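Local atomic coordinates of tyrosine-protein phosphatase YwqE (Bacillus subtilis, PDB entry 3QY6), a protein that removes phosphate from phosphotyrosine in the proteins YwqD, YwqF and Ssb, as a manganese-dependent hydrolase of the CpsB/CapC family. Residues His5-Pro10 / Ile38-His43; Glu80-Gly85 / Leu106-Phe111; His136-Arg141 / Gln161-Ser166. One frame throughout, in Å; residues are numbered along the deposited sequence.

Contact 1: residues His5-Pro10 / Ile38-His43; sequences HCHILP and IATPHH. With FE (Fe (III) ion), chain C; MG (magnesium ion), chain D.
His7 and Thr40 bury the most surface here, and the ring of His7 is a metal ligand. The imidazole of His7 lies in an offset stack with that of His42, planes 23° apart; its CE1 sits over one face of the His42 ring, 3.3 Å from His42 CD2. Each ring ends on its own ion: His7 NE2 binds an iron(III) at 2.0 Å, and His42 NE2 binds the magnesium at the same length. Water 2 joins the two ions. His5 NE2 is a second ligand of that iron, and with His7 forms the HxH signature that follows the first strand in metallo-dependent hydrolases. Thr40 holds the backbone of Cys6. Its OG1 stands between the backbone N and carbonyl carbon (chi1 59°) and accepts Cys6 N at 3.0 Å, while Thr40 N returns a nearly straight bond to Cys6 O, also 3.0 Å. Leu9 CD1 rests on Ala39 CB at 3.6 Å. The ND1 atoms of His5 and His7 are held by Gln161 and Asp13, respectively. With the distal nitrogens on metal and the proximal ones hydrogen-bonded, rotation of both rings is restrained, and the bonds at ND1 probably tune their donor strength.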
loop_
_atom_site.group_PDB
_atom_site.type_symbol
_atom_site.label_atom_id
_atom_site.label_comp_id
_atom_site.label_asym_id
_atom_site.label_seq_id
_atom_site.Cartn_x
_atom_site.Cartn_y
_atom_site.Cartn_z
ATOM N N HIS A 5 -3.662 -0.965 -1.067
ATOM C CA HIS A 5 -3.019 -1.737 0.036
ATOM C C HIS A 5 -4.111 -1.873 1.067
ATOM O O HIS A 5 -4.562 -0.867 1.629
ATOM C CB HIS A 5 -1.864 -0.919 0.585
ATOM C CG HIS A 5 -1.115 -1.551 1.736
ATOM N ND1 HIS A 5 0.091 -1.059 2.146
ATOM C CD2 HIS A 5 -1.424 -2.558 2.593
ATOM C CE1 HIS A 5 0.523 -1.744 3.198
ATOM N NE2 HIS A 5 -0.370 -2.677 3.473
ATOM N N CYS A 6 -4.550 -3.113 1.288
ATOM C CA CYS A 6 -5.676 -3.370 2.166
ATOM C C CYS A 6 -5.764 -4.835 2.570
ATOM O O CYS A 6 -5.550 -5.720 1.760
ATOM C CB CYS A 6 -7.003 -3.005 1.454
ATOM S SG CYS A 6 -8.466 -2.983 2.514
ATOM N N HIS A 7 -6.151 -5.058 3.814
ATOM C CA HIS A 7 -6.246 -6.419 4.381
ATOM C C HIS A 7 -7.691 -6.934 4.541
ATOM O O HIS A 7 -8.124 -7.378 5.631
ATOM C CB HIS A 7 -5.414 -6.478 5.677
ATOM C CG HIS A 7 -3.971 -6.172 5.462
ATOM N ND1 HIS A 7 -3.052 -7.146 5.154
ATOM C CD2 HIS A 7 -3.298 -4.998 5.436
ATOM C CE1 HIS A 7 -1.866 -6.598 4.983
ATOM N NE2 HIS A 7 -1.984 -5.292 5.138
ATOM N N ILE A 8 -8.429 -6.905 3.424
ATOM C CA ILE A 8 -9.846 -7.204 3.370
ATOM C C ILE A 8 -10.147 -8.684 3.153
ATOM O O ILE A 8 -11.253 -9.148 3.465
ATOM C CB ILE A 8 -10.569 -6.339 2.274
ATOM C CG1 ILE A 8 -12.108 -6.468 2.350
ATOM C CG2 ILE A 8 -10.035 -6.674 0.876
ATOM C CD1 ILE A 8 -12.860 -5.399 1.557
ATOM N N LEU A 9 -9.186 -9.430 2.622
ATOM C CA LEU A 9 -9.404 -10.871 2.435
ATOM C C LEU A 9 -9.418 -11.573 3.797
ATOM O O LEU A 9 -8.587 -11.283 4.663
ATOM C CB LEU A 9 -8.377 -11.500 1.488
ATOM C CG LEU A 9 -8.440 -11.027 0.026
ATOM C CD1 LEU A 9 -7.289 -11.646 -0.758
ATOM C CD2 LEU A 9 -9.786 -11.354 -0.626
ATOM N N PRO A 10 -10.392 -12.472 3.986
ATOM C CA PRO A 10 -10.655 -13.120 5.275
ATOM C C PRO A 10 -9.780 -14.333 5.511
ATOM O O PRO A 10 -9.372 -15.003 4.560
ATOM C CB PRO A 10 -12.112 -13.559 5.153
ATOM C CG PRO A 10 -12.284 -13.846 3.668
ATOM C CD PRO A 10 -11.388 -12.840 2.961
ATOM N N ILE A 38 -7.317 -3.240 -4.238
ATOM C CA ILE A 38 -6.314 -4.285 -4.455
ATOM C C ILE A 38 -5.987 -4.904 -3.087
ATOM O O ILE A 38 -5.349 -4.251 -2.228
ATOM C CB ILE A 38 -5.016 -3.737 -5.087
ATOM C CG1 ILE A 38 -5.363 -2.842 -6.297
ATOM C CG2 ILE A 38 -4.059 -4.901 -5.505
ATOM C CD1 ILE A 38 -4.136 -2.309 -7.033
ATOM N N ALA A 39 -6.498 -6.120 -2.892
ATOM C CA ALA A 39 -6.212 -6.895 -1.696
ATOM C C ALA A 39 -4.739 -7.215 -1.673
ATOM O O ALA A 39 -4.176 -7.711 -2.659
ATOM C CB ALA A 39 -7.031 -8.200 -1.672
ATOM N N THR A 40 -4.114 -6.957 -0.536
ATOM C CA THR A 40 -2.683 -7.194 -0.391
ATOM C C THR A 40 -2.385 -7.939 0.901
ATOM O O THR A 40 -1.777 -7.389 1.780
ATOM C CB THR A 40 -1.885 -5.871 -0.404
ATOM O OG1 THR A 40 -2.336 -5.020 0.664
ATOM C CG2 THR A 40 -2.119 -5.154 -1.739
ATOM N N PRO A 41 -2.807 -9.205 0.986
ATOM C CA PRO A 41 -2.515 -9.879 2.270
ATOM C C PRO A 41 -1.006 -10.032 2.517
ATOM O O PRO A 41 -0.197 -10.047 1.564
ATOM C CB PRO A 41 -3.217 -11.234 2.133
ATOM C CG PRO A 41 -3.432 -11.425 0.673
ATOM C CD PRO A 41 -3.506 -10.066 0.027
ATOM N N HIS A 42 -0.635 -10.090 3.800
ATOM C CA HIS A 42 0.746 -10.308 4.202
ATOM C C HIS A 42 1.270 -11.605 3.647
ATOM O O HIS A 42 0.610 -12.643 3.734
ATOM C CB HIS A 42 0.854 -10.369 5.715
ATOM C CG HIS A 42 0.776 -9.036 6.371
ATOM N ND1 HIS A 42 1.794 -8.114 6.291
ATOM C CD2 HIS A 42 -0.183 -8.479 7.142
ATOM C CE1 HIS A 42 1.458 -7.033 6.972
ATOM N NE2 HIS A 42 0.266 -7.235 7.512
ATOM N N HIS A 43 2.436 -11.548 3.050
ATOM C CA HIS A 43 3.060 -12.756 2.601
ATOM C C HIS A 43 4.483 -12.786 3.115
ATOM O O HIS A 43 5.281 -11.968 2.743
ATOM C CB HIS A 43 3.031 -12.787 1.105
ATOM C CG HIS A 43 3.692 -13.977 0.525
ATOM N ND1 HIS A 43 3.140 -15.229 0.582
ATOM C CD2 HIS A 43 4.869 -14.111 -0.115
ATOM C CE1 HIS A 43 3.950 -16.085 -0.004
ATOM N NE2 HIS A 43 5.006 -15.431 -0.429
HETATM FE FE FE C . -0.526 -3.928 5.282
HETATM MG MG MG D . -0.984 -6.390 8.821
HETATM O O HOH W 1 0.451 -3.293 5.831
HETATM O O HOH W 2 -0.432 -4.828 7.321
HETATM O O HOH W 3 0.173 -5.316 9.201
#

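Contact 2: residues Glu80-Gly85 / Leu106-Phe111. With FE (Fe (III) ion), chain B; FE (Fe (III) ion), chain C.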
loop_
_atom_site.group_PDB
_atom_site.type_symbol
_atom_site.label_atom_id
_atom_site.label_comp_id
_atom_site.label_asym_id
_atom_site.label_seq_id
_atom_site.Cartn_x
_atom_site.Cartn_y
_atom_site.Cartn_z
ATOM N N GLU A 80 1.093 -7.981 0.043
ATOM C CA GLU A 80 2.068 -7.173 0.737
ATOM C C GLU A 80 3.283 -8.057 1.034
ATOM O O GLU A 80 3.270 -8.890 1.966
ATOM C CB GLU A 80 1.496 -6.608 2.031
ATOM C CG GLU A 80 2.493 -5.650 2.710
ATOM C CD GLU A 80 1.998 -5.099 4.031
ATOM O OE1 GLU A 80 2.754 -4.378 4.665
ATOM O OE2 GLU A 80 0.848 -5.340 4.414
ATOM N N ILE A 81 4.315 -7.875 0.229
ATOM C CA ILE A 81 5.461 -8.780 0.238
ATOM C C ILE A 81 6.505 -8.302 1.226
ATOM O O ILE A 81 7.178 -7.280 1.019
ATOM C CB ILE A 81 6.036 -8.959 -1.192
ATOM C CG1 ILE A 81 4.977 -9.557 -2.121
ATOM C CG2 ILE A 81 7.318 -9.827 -1.184
ATOM C CD1 ILE A 81 5.203 -9.210 -3.628
ATOM N N ARG A 82 6.626 -9.021 2.333
ATOM C CA ARG A 82 7.754 -8.762 3.211
ATOM C C ARG A 82 9.042 -9.066 2.454
ATOM O O ARG A 82 9.258 -10.175 1.942
ATOM C CB ARG A 82 7.662 -9.557 4.512
ATOM C CG ARG A 82 8.889 -9.390 5.445
ATOM C CD ARG A 82 8.927 -8.053 6.245
ATOM N NE ARG A 82 7.666 -7.755 6.914
ATOM C CZ ARG A 82 7.238 -8.294 8.056
ATOM N NH1 ARG A 82 7.965 -9.184 8.715
ATOM N NH2 ARG A 82 6.061 -7.929 8.546
ATOM N N ILE A 83 9.887 -8.047 2.381
ATOM C CA ILE A 83 11.081 -8.088 1.565
ATOM C C ILE A 83 11.946 -9.300 1.912
ATOM O O ILE A 83 12.085 -9.663 3.092
ATOM C CB ILE A 83 11.886 -6.790 1.677
ATOM C CG1 ILE A 83 12.971 -6.729 0.598
ATOM C CG2 ILE A 83 12.481 -6.614 3.103
ATOM C CD1 ILE A 83 13.608 -5.356 0.400
ATOM N N TYR A 84 12.452 -9.957 0.876
ATOM C CA TYR A 84 13.532 -10.929 1.025
ATOM C C TYR A 84 14.419 -10.888 -0.200
ATOM O O TYR A 84 14.071 -10.262 -1.214
ATOM C CB TYR A 84 13.011 -12.345 1.287
ATOM C CG TYR A 84 12.112 -12.947 0.233
ATOM C CD1 TYR A 84 10.790 -12.502 0.075
ATOM C CD2 TYR A 84 12.558 -14.006 -0.578
ATOM C CE1 TYR A 84 9.948 -13.078 -0.879
ATOM C CE2 TYR A 84 11.725 -14.595 -1.531
ATOM C CZ TYR A 84 10.418 -14.120 -1.683
ATOM O OH TYR A 84 9.592 -14.678 -2.620
ATOM N N GLY A 85 15.581 -11.530 -0.097
ATOM C CA GLY A 85 16.608 -11.434 -1.144
ATOM C C GLY A 85 16.189 -11.887 -2.536
ATOM O O GLY A 85 16.711 -11.391 -3.540
ATOM N N LEU A 106 4.103 -4.322 -4.276
ATOM C CA LEU A 106 4.096 -3.759 -2.927
ATOM C C LEU A 106 5.052 -4.563 -2.064
ATOM O O LEU A 106 4.850 -5.760 -1.850
ATOM C CB LEU A 106 2.688 -3.744 -2.338
ATOM C CG LEU A 106 2.513 -3.054 -0.991
ATOM C CD1 LEU A 106 2.688 -1.530 -1.106
ATOM C CD2 LEU A 106 1.129 -3.405 -0.402
ATOM N N ILE A 107 6.110 -3.893 -1.634
ATOM C CA ILE A 107 7.150 -4.498 -0.811
ATOM C C ILE A 107 7.249 -3.850 0.583
ATOM O O ILE A 107 7.361 -2.628 0.720
ATOM C CB ILE A 107 8.506 -4.435 -1.546
ATOM C CG1 ILE A 107 8.443 -5.213 -2.877
ATOM C CG2 ILE A 107 9.636 -4.983 -0.661
ATOM C CD1 ILE A 107 9.572 -4.838 -3.842
ATOM N N GLU A 108 7.223 -4.690 1.634
ATOM C CA GLU A 108 7.243 -4.199 3.004
ATOM C C GLU A 108 8.584 -4.499 3.694
ATOM O O GLU A 108 9.042 -5.625 3.677
ATOM C CB GLU A 108 6.135 -4.891 3.822
ATOM C CG GLU A 108 6.007 -4.364 5.264
ATOM C CD GLU A 108 5.273 -5.339 6.179
ATOM O OE1 GLU A 108 4.559 -4.876 7.097
ATOM O OE2 GLU A 108 5.416 -6.558 5.974
ATOM N N PHE A 109 9.166 -3.502 4.337
ATOM C CA PHE A 109 10.372 -3.719 5.124
ATOM C C PHE A 109 9.969 -4.293 6.486
ATOM O O PHE A 109 8.846 -4.075 6.949
ATOM C CB PHE A 109 11.166 -2.427 5.305
ATOM C CG PHE A 109 11.666 -1.805 4.013
ATOM C CD1 PHE A 109 12.110 -2.597 2.947
ATOM C CD2 PHE A 109 11.764 -0.428 3.908
ATOM C CE1 PHE A 109 12.598 -2.000 1.779
ATOM C CE2 PHE A 109 12.243 0.177 2.745
ATOM C CZ PHE A 109 12.669 -0.617 1.685
ATOM N N PRO A 110 10.885 -5.022 7.142
ATOM C CA PRO A 110 10.605 -5.356 8.551
ATOM C C PRO A 110 10.378 -4.075 9.347
ATOM O O PRO A 110 10.936 -3.015 9.006
ATOM C CB PRO A 110 11.889 -6.053 9.039
ATOM C CG PRO A 110 12.783 -6.186 7.874
ATOM C CD PRO A 110 12.206 -5.470 6.683
ATOM N N PHE A 111 9.591 -4.156 10.419
ATOM C CA PHE A 111 9.163 -2.936 11.124
ATOM C C PHE A 111 10.308 -2.087 11.686
ATOM O O PHE A 111 10.191 -0.868 11.750
ATOM C CB PHE A 111 8.139 -3.248 12.231
ATOM C CG PHE A 111 8.757 -3.703 13.540
ATOM C CD1 PHE A 111 8.854 -2.831 14.623
ATOM C CD2 PHE A 111 9.238 -5.003 13.682
ATOM C CE1 PHE A 111 9.423 -3.250 15.832
ATOM C CE2 PHE A 111 9.811 -5.434 14.892
ATOM C CZ PHE A 111 9.897 -4.560 15.961
HETATM FE FE FE B . 2.620 -3.895 6.724
HETATM FE FE FE C . -0.526 -3.928 5.282
HETATM O O HOH W 4 3.822 -8.445 4.756
HETATM O O HOH W 1 0.451 -3.293 5.831
HETATM O O HOH W 5 2.529 -3.919 8.927
HETATM O O HOH W 6 1.964 -5.485 7.173
HETATM O O HOH W 2 -0.432 -4.828 7.321
#
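Glu108 OE2 is gripped by Arg82 through two nitrogens, NE at 2.7 Å and NH2 at 3.0 Å, in a side-on salt bridge. The carboxylate oxygen lies close to the guanidinium plane, yet both nitrogens reach it from above one face of the carboxylate, the two groups being turned 49° apart. Arg82 bends back at chi2 and chi3 (77° and 49°) to bring its NE there, and one guanidinium face lies against Pro110 CA. Water 4 donates to the same OE2 and to Glu80 O, tying the side chain to the neighbouring strand. The other oxygen, Glu108 OE1, binds an iron(III) at 2.2 Å. Glu80, extended from a CG anti to the backbone N, bridges the two irons, OE1 to the one held by Glu108 and OE2 to the other. Strands 80-82 and 104-108 are parallel neighbours linked by helix 87-92, a beta-alpha-beta unit of the TIM-barrel-like fold, Glu80 reaching the metal site from the start of its strand and Glu108 from the end of its own. Backbone bonds run from Ile81 N to Leu106 O, from Glu108 N to Ile81 O (2.7 Å) and from Ile83 N to Glu108 O. Beyond the strands, Ile83 CG2 packs on Pro110 CD at 3.8 Å, and Ile83 CD1 meets the edge of the Phe109 ring, with helix 118-127 also touching Ile83.

Contact 3: residues His136-Arg141 / Gln161-Ser166; sequences HPERNR and QITSGS. With FE (Fe (III) ion), chain B.
Glu138 carries its CG between the backbone N and the carbonyl carbon (chi1 81°) and then bends at chi2 (-87°), which turns the carboxylate across to Thr163 and Ser166. Three donors converge on Glu138 OE1. Thr163 OG1, at 2.8 Å, and Thr163 N, at 2.9 Å, both meet it on the syn side, somewhat out of the carboxylate plane, whereas Ser166 OG takes the anti lone pair at 2.9 Å. Glu138 OE2 is buried against Ile162 CD1, 3.5 Å away, and has no polar partner in the model. The short 3-10 segment 137-139 is thereby tied to the junction where strand 159-163 gives way to helix 164-167. Two residues before Glu138, the backbone N of His136 makes a weak bond to Gln161 O, and His136 CB touches Thr163 OG1 at 3.5 Å. The ring of His136 leaves this interface and binds an iron(III) through NE2 at 2.0 Å; Glu80 and Glu108 bind the same ion. The three donors would stabilise negative charge on OE1, whereas burial of OE2 without a partner would work against full ionisation; the bonds of OE1 hold the loop and so probably help to position His136.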
loop_
_atom_site.group_PDB
_atom_site.type_symbol
_atom_site.label_atom_id
_atom_site.label_comp_id
_atom_site.label_asym_id
_atom_site.label_seq_id
_atom_site.Cartn_x
_atom_site.Cartn_y
_atom_site.Cartn_z
ATOM N N HIS A 136 3.989 1.606 3.694
ATOM C CA HIS A 136 4.016 2.331 4.976
ATOM C C HIS A 136 5.439 2.696 5.492
ATOM O O HIS A 136 5.865 2.264 6.579
ATOM C CB HIS A 136 3.135 1.612 6.037
ATOM C CG HIS A 136 3.450 0.150 6.252
ATOM N ND1 HIS A 136 4.653 -0.276 6.781
ATOM C CD2 HIS A 136 2.685 -0.963 6.122
ATOM C CE1 HIS A 136 4.632 -1.591 6.927
ATOM N NE2 HIS A 136 3.455 -2.042 6.519
ATOM N N PRO A 137 6.197 3.496 4.719
ATOM C CA PRO A 137 7.545 3.802 5.198
ATOM C C PRO A 137 7.575 4.637 6.475
ATOM O O PRO A 137 8.571 4.595 7.218
ATOM C CB PRO A 137 8.159 4.613 4.038
ATOM C CG PRO A 137 6.991 5.191 3.338
ATOM C CD PRO A 137 5.941 4.112 3.405
ATOM N N GLU A 138 6.499 5.394 6.719
ATOM C CA GLU A 138 6.348 6.188 7.937
ATOM C C GLU A 138 6.277 5.315 9.194
ATOM O O GLU A 138 6.496 5.800 10.304
ATOM C CB GLU A 138 5.110 7.084 7.842
ATOM C CG GLU A 138 3.790 6.365 8.162
ATOM C CD GLU A 138 3.135 5.658 6.980
ATOM O OE1 GLU A 138 1.906 5.470 7.048
ATOM O OE2 GLU A 138 3.801 5.299 5.989
ATOM N N ARG A 139 5.978 4.031 9.021
ATOM C CA ARG A 139 5.867 3.121 10.174
ATOM C C ARG A 139 7.136 2.302 10.437
ATOM O O ARG A 139 7.142 1.419 11.312
ATOM C CB ARG A 139 4.666 2.189 9.998
ATOM C CG ARG A 139 3.353 2.931 9.716
ATOM C CD ARG A 139 2.183 2.135 10.227
ATOM N NE ARG A 139 2.160 2.073 11.692
ATOM C CZ ARG A 139 1.077 1.822 12.423
ATOM N NH1 ARG A 139 -0.099 1.611 11.836
ATOM N NH2 ARG A 139 1.168 1.783 13.750
ATOM N N ASN A 140 8.176 2.562 9.643
ATOM C CA ASN A 140 9.460 1.870 9.755
ATOM C C ASN A 140 10.383 2.643 10.684
ATOM O O ASN A 140 10.725 3.809 10.423
ATOM C CB ASN A 140 10.089 1.675 8.361
ATOM C CG ASN A 140 11.394 0.908 8.412
ATOM O OD1 ASN A 140 12.435 1.477 8.725
ATOM N ND2 ASN A 140 11.338 -0.396 8.135
ATOM N N ARG A 141 10.797 1.986 11.752
ATOM C CA ARG A 141 11.607 2.607 12.780
ATOM C C ARG A 141 12.873 3.219 12.261
ATOM O O ARG A 141 13.243 4.270 12.646
ATOM C CB ARG A 141 11.954 1.619 13.865
ATOM C CG ARG A 141 11.900 2.222 15.211
ATOM C CD ARG A 141 13.161 1.927 16.000
ATOM N NE ARG A 141 13.046 0.662 16.705
ATOM C CZ ARG A 141 11.934 -0.059 16.788
ATOM N NH1 ARG A 141 10.815 0.346 16.202
ATOM N NH2 ARG A 141 11.946 -1.186 17.464
ATOM N N GLN A 161 4.062 4.302 -0.495
ATOM C CA GLN A 161 2.651 4.457 -0.199
ATOM C C GLN A 161 2.486 4.770 1.295
ATOM O O GLN A 161 2.889 3.963 2.152
ATOM C CB GLN A 161 1.907 3.159 -0.606
ATOM C CG GLN A 161 0.536 2.956 0.011
ATOM C CD GLN A 161 0.608 2.185 1.318
ATOM O OE1 GLN A 161 1.338 1.184 1.421
ATOM N NE2 GLN A 161 -0.123 2.653 2.327
ATOM N N ILE A 162 1.886 5.927 1.590
ATOM C CA ILE A 162 1.605 6.374 2.968
ATOM C C ILE A 162 0.257 5.836 3.427
ATOM O O ILE A 162 -0.627 5.636 2.608
ATOM C CB ILE A 162 1.612 7.939 3.035
ATOM C CG1 ILE A 162 1.774 8.454 4.460
ATOM C CG2 ILE A 162 0.352 8.533 2.392
ATOM C CD1 ILE A 162 3.200 8.556 4.923
ATOM N N THR A 163 0.098 5.586 4.731
ATOM C CA THR A 163 -1.169 5.120 5.278
ATOM C C THR A 163 -2.116 6.285 5.581
ATOM O O THR A 163 -1.730 7.252 6.274
ATOM C CB THR A 163 -0.940 4.332 6.590
ATOM O OG1 THR A 163 0.164 3.432 6.415
ATOM C CG2 THR A 163 -2.185 3.591 7.002
ATOM N N SER A 164 -3.342 6.202 5.064
ATOM C CA SER A 164 -4.340 7.256 5.327
ATOM C C SER A 164 -4.438 7.521 6.826
ATOM O O SER A 164 -4.302 8.660 7.269
ATOM C CB SER A 164 -5.717 6.916 4.770
ATOM O OG SER A 164 -5.665 6.665 3.377
ATOM N N GLY A 165 -4.632 6.448 7.588
ATOM C CA GLY A 165 -4.740 6.535 9.045
ATOM C C GLY A 165 -3.597 7.280 9.720
ATOM O O GLY A 165 -3.839 7.946 10.730
ATOM N N SER A 166 -2.366 7.161 9.189
ATOM C CA SER A 166 -1.207 7.853 9.751
ATOM C C SER A 166 -1.364 9.380 9.626
ATOM O O SER A 166 -1.059 10.137 10.570
ATOM C CB SER A 166 0.106 7.385 9.090
ATOM O OG SER A 166 0.391 6.024 9.410
HETATM FE FE FE B . 2.620 -3.895 6.724
HETATM O O HOH W 1 0.451 -3.293 5.831
HETATM O O HOH W 5 2.529 -3.919 8.927
HETATM O O HOH W 6 1.964 -5.485 7.173
#

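Overall arrangement
All three contacts are largely buried and reach the six-stranded parallel sheet, and each supplies ligands to one metal cluster. Contacts 1 and 2 hold adjacent strands: Glu80 N and O pair with Pro41 O and His43 N, and both contacts share the iron bound by Glu80 OE2. Contacts 2 and 3 share the other iron. Through Gln161, contact 3 also backs an iron ligand of contact 1. Their chemistry differs: contact 1 is rich in histidines and joins the loop after strand 2-3 to the segment running from Ile38 into strand 42-43, contact 2 is a strand pairing with acidic ligands and a partly exposed arginine, and contact 3 rests on a carboxylate set behind its single metal ligand.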